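Local coordinates for protein regulator of nonsense transcripts 2 (Homo sapiens, PDB 4CEM) that takes part in nonsense-mediated mRNA decay and contains MIF4G domains, the first of which is a helical domain, at residues A[64-69]-A[100-105]; A[148-153]-A[169-174]. All blocks are in the same frame, centred on the assembly; numbering follows the deposited sequence.

Both contacts lie in the first MIF4G domain of UPF2, a fold built of helices and loops without strands. Contact 1 comes earlier in the chain and fastens the loop after helix 52-61 to the start of helix 103-116. Contact 2 pairs helix 143-158 with helix 164-181, nearer the centre of the chain. The centres of the two contacts are about 18 Å apart. They meet through residues 100-105 and 148-153: Ile100 O lies 2.8 Å from Arg151 NH1, and Val103 CG2 is 3.6 Å from Thr148 CG2. Val103 points away from the 64-69 loop, and its side chain touches helix 143-158. Contact 1 is partly buried; contact 2 is wholly buried.

Contact 1. Residues A[64-69]-A[100-105]; sequences TITEQQ and ISDVNC
Asp102 OD1 accepts the backbone N-H of Glu67, with N and OD1 2.8 Å apart and an N-H...O angle of 153°. The donor comes from above the carboxylate plane, 36° out of it. The bond ties a side chain near the start of helix 103-116 to the main chain of the 64-69 loop. The CG of Asp102 stands beside its own backbone N and anti to the carbonyl carbon (chi1 -73°), which carries the carboxylate across to the loop. There it lies alongside the Thr66 side chain, both pointing the same way. Asp102 CG also sits 3.8 Å from Ile65 O. Lys99 makes a long, weak ion pair with Asp102 OD2 and may offset some of its charge.

In sequence, helices 70-79 and 86-95 separate the two segments, so the contact joins the loop ahead of this helix pair to the helix that follows it in the all-helical MIF4G domain. Residues 67-69 form a short 3-10 turn just ahead of helix 70-79. Backbone N of Gln69 bonds to Thr66 O within this turn.

Cys105 points toward the loop. Its SG reaches Ile65, where it lies 3.7 Å from CG2. This is an apolar contact between two buried side chains. Cys105 CB meets the end of Glu67, 3.6 Å from OE1. The Glu67 chain leaves anti to its backbone N and then bends at chi2, bringing OE1 beside Cys105 CB. Its main polar partner is Arg70, which forms a salt bridge with OE1. The side chain of Arg70 also touches Asn104 and Cys105.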
loop_
_atom_site.group_PDB
_atom_site.type_symbol
_atom_site.label_atom_id
_atom_site.label_comp_id
_atom_site.label_asym_id
_atom_site.label_seq_id
_atom_site.Cartn_x
_atom_site.Cartn_y
_atom_site.Cartn_z
ATOM N N THR A 64 -6.244 7.610 -16.228
ATOM C CA THR A 64 -5.852 8.717 -15.354
ATOM C C THR A 64 -6.926 8.975 -14.294
ATOM O O THR A 64 -7.488 10.072 -14.209
ATOM C CB THR A 64 -5.650 9.997 -16.183
ATOM O OG1 THR A 64 -6.845 10.275 -16.931
ATOM C CG2 THR A 64 -4.475 9.834 -17.145
ATOM N N ILE A 65 -7.226 7.956 -13.496
ATOM C CA ILE A 65 -8.285 8.067 -12.502
ATOM C C ILE A 65 -7.862 9.047 -11.421
ATOM O O ILE A 65 -6.746 8.998 -10.932
ATOM C CB ILE A 65 -8.634 6.711 -11.861
ATOM C CG1 ILE A 65 -9.318 5.812 -12.889
ATOM C CG2 ILE A 65 -9.552 6.908 -10.659
ATOM C CD1 ILE A 65 -9.486 4.376 -12.428
ATOM N N THR A 66 -8.782 9.920 -11.049
ATOM C CA THR A 66 -8.491 11.028 -10.163
ATOM C C THR A 66 -9.677 11.311 -9.257
ATOM O O THR A 66 -10.815 11.202 -9.687
ATOM C CB THR A 66 -8.152 12.250 -11.008
ATOM O OG1 THR A 66 -6.743 12.257 -11.237
ATOM C CG2 THR A 66 -8.571 13.528 -10.336
ATOM N N GLU A 67 -9.399 11.670 -8.004
ATOM C CA GLU A 67 -10.442 11.866 -6.999
ATOM C C GLU A 67 -11.500 12.849 -7.467
ATOM O O GLU A 67 -12.685 12.620 -7.281
ATOM C CB GLU A 67 -9.845 12.323 -5.658
ATOM C CG GLU A 67 -10.867 12.582 -4.540
ATOM C CD GLU A 67 -11.967 11.519 -4.423
ATOM O OE1 GLU A 67 -11.671 10.303 -4.375
ATOM O OE2 GLU A 67 -13.154 11.898 -4.375
ATOM N N GLN A 68 -11.080 13.932 -8.103
ATOM C CA GLN A 68 -12.037 14.950 -8.536
ATOM C C GLN A 68 -12.837 14.522 -9.781
ATOM O O GLN A 68 -13.635 15.304 -10.306
ATOM C CB GLN A 68 -11.370 16.334 -8.719
ATOM C CG GLN A 68 -9.909 16.343 -9.161
ATOM C CD GLN A 68 -8.929 16.040 -8.029
ATOM O OE1 GLN A 68 -8.048 15.182 -8.162
ATOM N NE2 GLN A 68 -9.082 16.743 -6.904
ATOM N N GLN A 69 -12.637 13.285 -10.242
ATOM C CA GLN A 69 -13.488 12.706 -11.283
ATOM C C GLN A 69 -14.463 11.651 -10.761
ATOM O O GLN A 69 -15.220 11.066 -11.544
ATOM C CB GLN A 69 -12.645 12.074 -12.376
ATOM C CG GLN A 69 -11.611 12.988 -12.985
ATOM C CD GLN A 69 -10.894 12.318 -14.134
ATOM O OE1 GLN A 69 -9.691 12.059 -14.058
ATOM N NE2 GLN A 69 -11.637 12.004 -15.200
ATOM N N ILE A 100 -1.382 8.679 -4.045
ATOM C CA ILE A 100 -1.863 8.163 -2.772
ATOM C C ILE A 100 -3.336 8.533 -2.562
ATOM O O ILE A 100 -4.136 7.696 -2.166
ATOM C CB ILE A 100 -1.004 8.712 -1.611
ATOM C CG1 ILE A 100 0.456 8.231 -1.730
ATOM C CG2 ILE A 100 -1.576 8.288 -0.271
ATOM C CD1 ILE A 100 1.490 9.324 -1.514
ATOM N N SER A 101 -3.690 9.778 -2.867
ATOM C CA SER A 101 -5.039 10.288 -2.618
ATOM C C SER A 101 -6.098 9.860 -3.644
ATOM O O SER A 101 -7.278 10.163 -3.467
ATOM C CB SER A 101 -5.011 11.823 -2.548
ATOM O OG SER A 101 -4.660 12.399 -3.797
ATOM N N ASP A 102 -5.685 9.181 -4.713
ATOM C CA ASP A 102 -6.601 8.778 -5.783
ATOM C C ASP A 102 -7.084 7.325 -5.660
ATOM O O ASP A 102 -8.041 6.938 -6.334
ATOM C CB ASP A 102 -5.926 8.969 -7.154
ATOM C CG ASP A 102 -5.795 10.437 -7.559
ATOM O OD1 ASP A 102 -6.730 11.228 -7.304
ATOM O OD2 ASP A 102 -4.755 10.792 -8.158
ATOM N N VAL A 103 -6.435 6.524 -4.814
ATOM C CA VAL A 103 -6.726 5.085 -4.745
ATOM C C VAL A 103 -8.174 4.780 -4.332
ATOM O O VAL A 103 -8.796 3.869 -4.883
ATOM C CB VAL A 103 -5.753 4.350 -3.807
ATOM C CG1 VAL A 103 -6.135 2.882 -3.679
ATOM C CG2 VAL A 103 -4.323 4.481 -4.308
ATOM N N ASN A 104 -8.723 5.541 -3.389
ATOM C CA ASN A 104 -10.125 5.363 -3.014
ATOM C C ASN A 104 -11.077 5.539 -4.187
ATOM O O ASN A 104 -12.044 4.799 -4.300
ATOM C CB ASN A 104 -10.530 6.313 -1.887
ATOM C CG ASN A 104 -10.039 5.854 -0.514
ATOM O OD1 ASN A 104 -9.803 4.665 -0.280
ATOM N ND2 ASN A 104 -9.908 6.807 0.410
ATOM N N CYS A 105 -10.816 6.510 -5.057
ATOM C CA CYS A 105 -11.647 6.690 -6.249
ATOM C C CYS A 105 -11.570 5.463 -7.155
ATOM O O CYS A 105 -12.599 4.936 -7.585
ATOM C CB CYS A 105 -11.237 7.932 -7.035
ATOM S SG CYS A 105 -12.254 8.220 -8.502
#

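Contact 2. Residues A[148-153]-A[169-174]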
loop_
_atom_site.group_PDB
_atom_site.type_symbol
_atom_site.label_atom_id
_atom_site.label_comp_id
_atom_site.label_asym_id
_atom_site.label_seq_id
_atom_site.Cartn_x
_atom_site.Cartn_y
_atom_site.Cartn_z
ATOM N N THR A 148 1.951 1.978 -4.636
ATOM C CA THR A 148 0.521 2.164 -4.813
ATOM C C THR A 148 -0.154 0.845 -5.169
ATOM O O THR A 148 -1.196 0.507 -4.605
ATOM C CB THR A 148 0.229 3.219 -5.890
ATOM O OG1 THR A 148 1.008 4.388 -5.625
ATOM C CG2 THR A 148 -1.240 3.601 -5.886
ATOM N N ASP A 149 0.450 0.096 -6.089
ATOM C CA ASP A 149 -0.108 -1.187 -6.510
ATOM C C ASP A 149 -0.408 -2.072 -5.313
ATOM O O ASP A 149 -1.495 -2.649 -5.208
ATOM C CB ASP A 149 0.852 -1.935 -7.449
ATOM C CG ASP A 149 0.860 -1.380 -8.868
ATOM O OD1 ASP A 149 0.211 -0.341 -9.116
ATOM O OD2 ASP A 149 1.524 -1.995 -9.738
ATOM N N LEU A 150 0.562 -2.180 -4.411
ATOM C CA LEU A 150 0.407 -3.041 -3.245
ATOM C C LEU A 150 -0.766 -2.560 -2.393
ATOM O O LEU A 150 -1.597 -3.355 -1.968
ATOM C CB LEU A 150 1.692 -3.098 -2.423
ATOM C CG LEU A 150 1.741 -4.237 -1.399
ATOM C CD1 LEU A 150 1.866 -5.581 -2.096
ATOM C CD2 LEU A 150 2.886 -4.041 -0.415
ATOM N N ARG A 151 -0.851 -1.257 -2.165
ATOM C CA ARG A 151 -1.978 -0.716 -1.427
ATOM C C ARG A 151 -3.279 -0.991 -2.166
ATOM O O ARG A 151 -4.290 -1.345 -1.550
ATOM C CB ARG A 151 -1.825 0.784 -1.215
ATOM C CG ARG A 151 -3.071 1.426 -0.622
ATOM C CD ARG A 151 -2.951 2.928 -0.589
ATOM N NE ARG A 151 -4.182 3.544 -0.113
ATOM C CZ ARG A 151 -4.368 4.857 -0.011
ATOM N NH1 ARG A 151 -3.403 5.700 -0.356
ATOM N NH2 ARG A 151 -5.523 5.331 0.436
ATOM N N PHE A 152 -3.243 -0.809 -3.484
ATOM C CA PHE A 152 -4.422 -0.971 -4.324
ATOM C C PHE A 152 -4.939 -2.413 -4.229
ATOM O O PHE A 152 -6.090 -2.622 -3.858
ATOM C CB PHE A 152 -4.089 -0.582 -5.766
ATOM C CG PHE A 152 -5.293 -0.361 -6.672
ATOM C CD1 PHE A 152 -6.603 -0.583 -6.252
ATOM C CD2 PHE A 152 -5.090 0.078 -7.978
ATOM C CE1 PHE A 152 -7.666 -0.381 -7.113
ATOM C CE2 PHE A 152 -6.153 0.278 -8.838
ATOM C CZ PHE A 152 -7.441 0.050 -8.404
ATOM N N ILE A 153 -4.096 -3.407 -4.514
ATOM C CA ILE A 153 -4.554 -4.807 -4.431
ATOM C C ILE A 153 -4.985 -5.188 -3.009
ATOM O O ILE A 153 -5.896 -6.023 -2.833
ATOM C CB ILE A 153 -3.537 -5.837 -4.989
ATOM C CG1 ILE A 153 -2.267 -5.888 -4.147
ATOM C CG2 ILE A 153 -3.206 -5.540 -6.452
ATOM C CD1 ILE A 153 -1.299 -6.952 -4.610
ATOM N N SER A 169 -3.529 -14.230 -1.075
ATOM C CA SER A 169 -2.492 -14.977 -1.774
ATOM C C SER A 169 -1.669 -14.065 -2.674
ATOM O O SER A 169 -0.447 -14.099 -2.639
ATOM C CB SER A 169 -3.127 -16.102 -2.593
ATOM O OG SER A 169 -2.203 -16.637 -3.511
ATOM N N LEU A 170 -2.339 -13.232 -3.461
ATOM C CA LEU A 170 -1.638 -12.306 -4.341
ATOM C C LEU A 170 -0.764 -11.309 -3.574
ATOM O O LEU A 170 0.358 -11.036 -3.987
ATOM C CB LEU A 170 -2.634 -11.557 -5.212
ATOM C CG LEU A 170 -2.005 -10.750 -6.343
ATOM C CD1 LEU A 170 -1.615 -11.675 -7.483
ATOM C CD2 LEU A 170 -2.965 -9.667 -6.816
ATOM N N ILE A 171 -1.272 -10.769 -2.465
ATOM C CA ILE A 171 -0.498 -9.830 -1.639
ATOM C C ILE A 171 0.689 -10.536 -0.979
ATOM O O ILE A 171 1.804 -10.020 -0.980
ATOM C CB ILE A 171 -1.357 -9.175 -0.529
ATOM C CG1 ILE A 171 -2.489 -8.335 -1.113
ATOM C CG2 ILE A 171 -0.513 -8.266 0.358
ATOM C CD1 ILE A 171 -3.613 -8.109 -0.126
ATOM N N TYR A 172 0.444 -11.712 -0.414
ATOM C CA TYR A 172 1.509 -12.499 0.217
ATOM C C TYR A 172 2.659 -12.701 -0.759
ATOM O O TYR A 172 3.818 -12.477 -0.418
ATOM C CB TYR A 172 0.984 -13.861 0.693
ATOM C CG TYR A 172 1.908 -14.574 1.661
ATOM C CD1 TYR A 172 1.951 -14.205 3.003
ATOM C CD2 TYR A 172 2.737 -15.615 1.240
ATOM C CE1 TYR A 172 2.793 -14.845 3.901
ATOM C CE2 TYR A 172 3.582 -16.262 2.132
ATOM C CZ TYR A 172 3.607 -15.872 3.464
ATOM O OH TYR A 172 4.435 -16.499 4.372
ATOM N N GLU A 173 2.320 -13.114 -1.978
ATOM C CA GLU A 173 3.300 -13.285 -3.048
ATOM C C GLU A 173 4.195 -12.069 -3.234
ATOM O O GLU A 173 5.418 -12.197 -3.257
ATOM C CB GLU A 173 2.609 -13.587 -4.383
ATOM C CG GLU A 173 2.721 -15.029 -4.854
ATOM C CD GLU A 173 2.708 -15.132 -6.371
ATOM O OE1 GLU A 173 1.875 -14.452 -7.015
ATOM O OE2 GLU A 173 3.548 -15.879 -6.917
ATOM N N GLN A 174 3.593 -10.891 -3.374
ATOM C CA GLN A 174 4.373 -9.698 -3.683
ATOM C C GLN A 174 5.184 -9.249 -2.481
ATOM O O GLN A 174 6.261 -8.686 -2.645
ATOM C CB GLN A 174 3.487 -8.555 -4.181
ATOM C CG GLN A 174 2.535 -8.919 -5.311
ATOM C CD GLN A 174 3.156 -9.828 -6.359
ATOM O OE1 GLN A 174 2.631 -10.911 -6.659
ATOM N NE2 GLN A 174 4.285 -9.401 -6.913
#
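Helices 143-158 and 164-181 run nearly antiparallel here, their local axes 10.3 Å apart at closest approach and 156° between their directions. They form a helical hairpin in the MIF4G domain, joined by a short connection. Ile153 and Ile171 have the nearest CA atoms, 7.0 Å apart.

The interface is apolar, and all five touching residues are buried. Ile153 points toward the opposite helix and packs chiefly against two residues there. Its side chain and that of Ile171 pass alongside each other, running opposite ways, with the two CG1 atoms 3.9 Å apart. The Ile153 side chain is roughly perpendicular to that of Leu170, and its CD1 lies 3.9 Å from Leu170 CD2. The CG1 of Ile153 sits between the backbone N and the carbonyl carbon (chi1 66°), which sends CD1 out to both partners. With Ile153 replaced by alanine, CG1, CG2 and CD1 would be gone, which is likely to leave a gap beside Leu170 CD2 and Ile171 CG1.

One turn earlier, Leu150 reaches the same face. Helix 189-204 adds Phe195, which touches both Leu150 and Ile171. From helix 120-137, Lys129 touches Leu170 and Phe132 touches Gln174. Gln174 takes part through its aliphatic base: Leu150 CD1 lies 4.0 Å from Gln174 CB, and the chain beyond then bends at chi2, leading the amide away from helix 143-158.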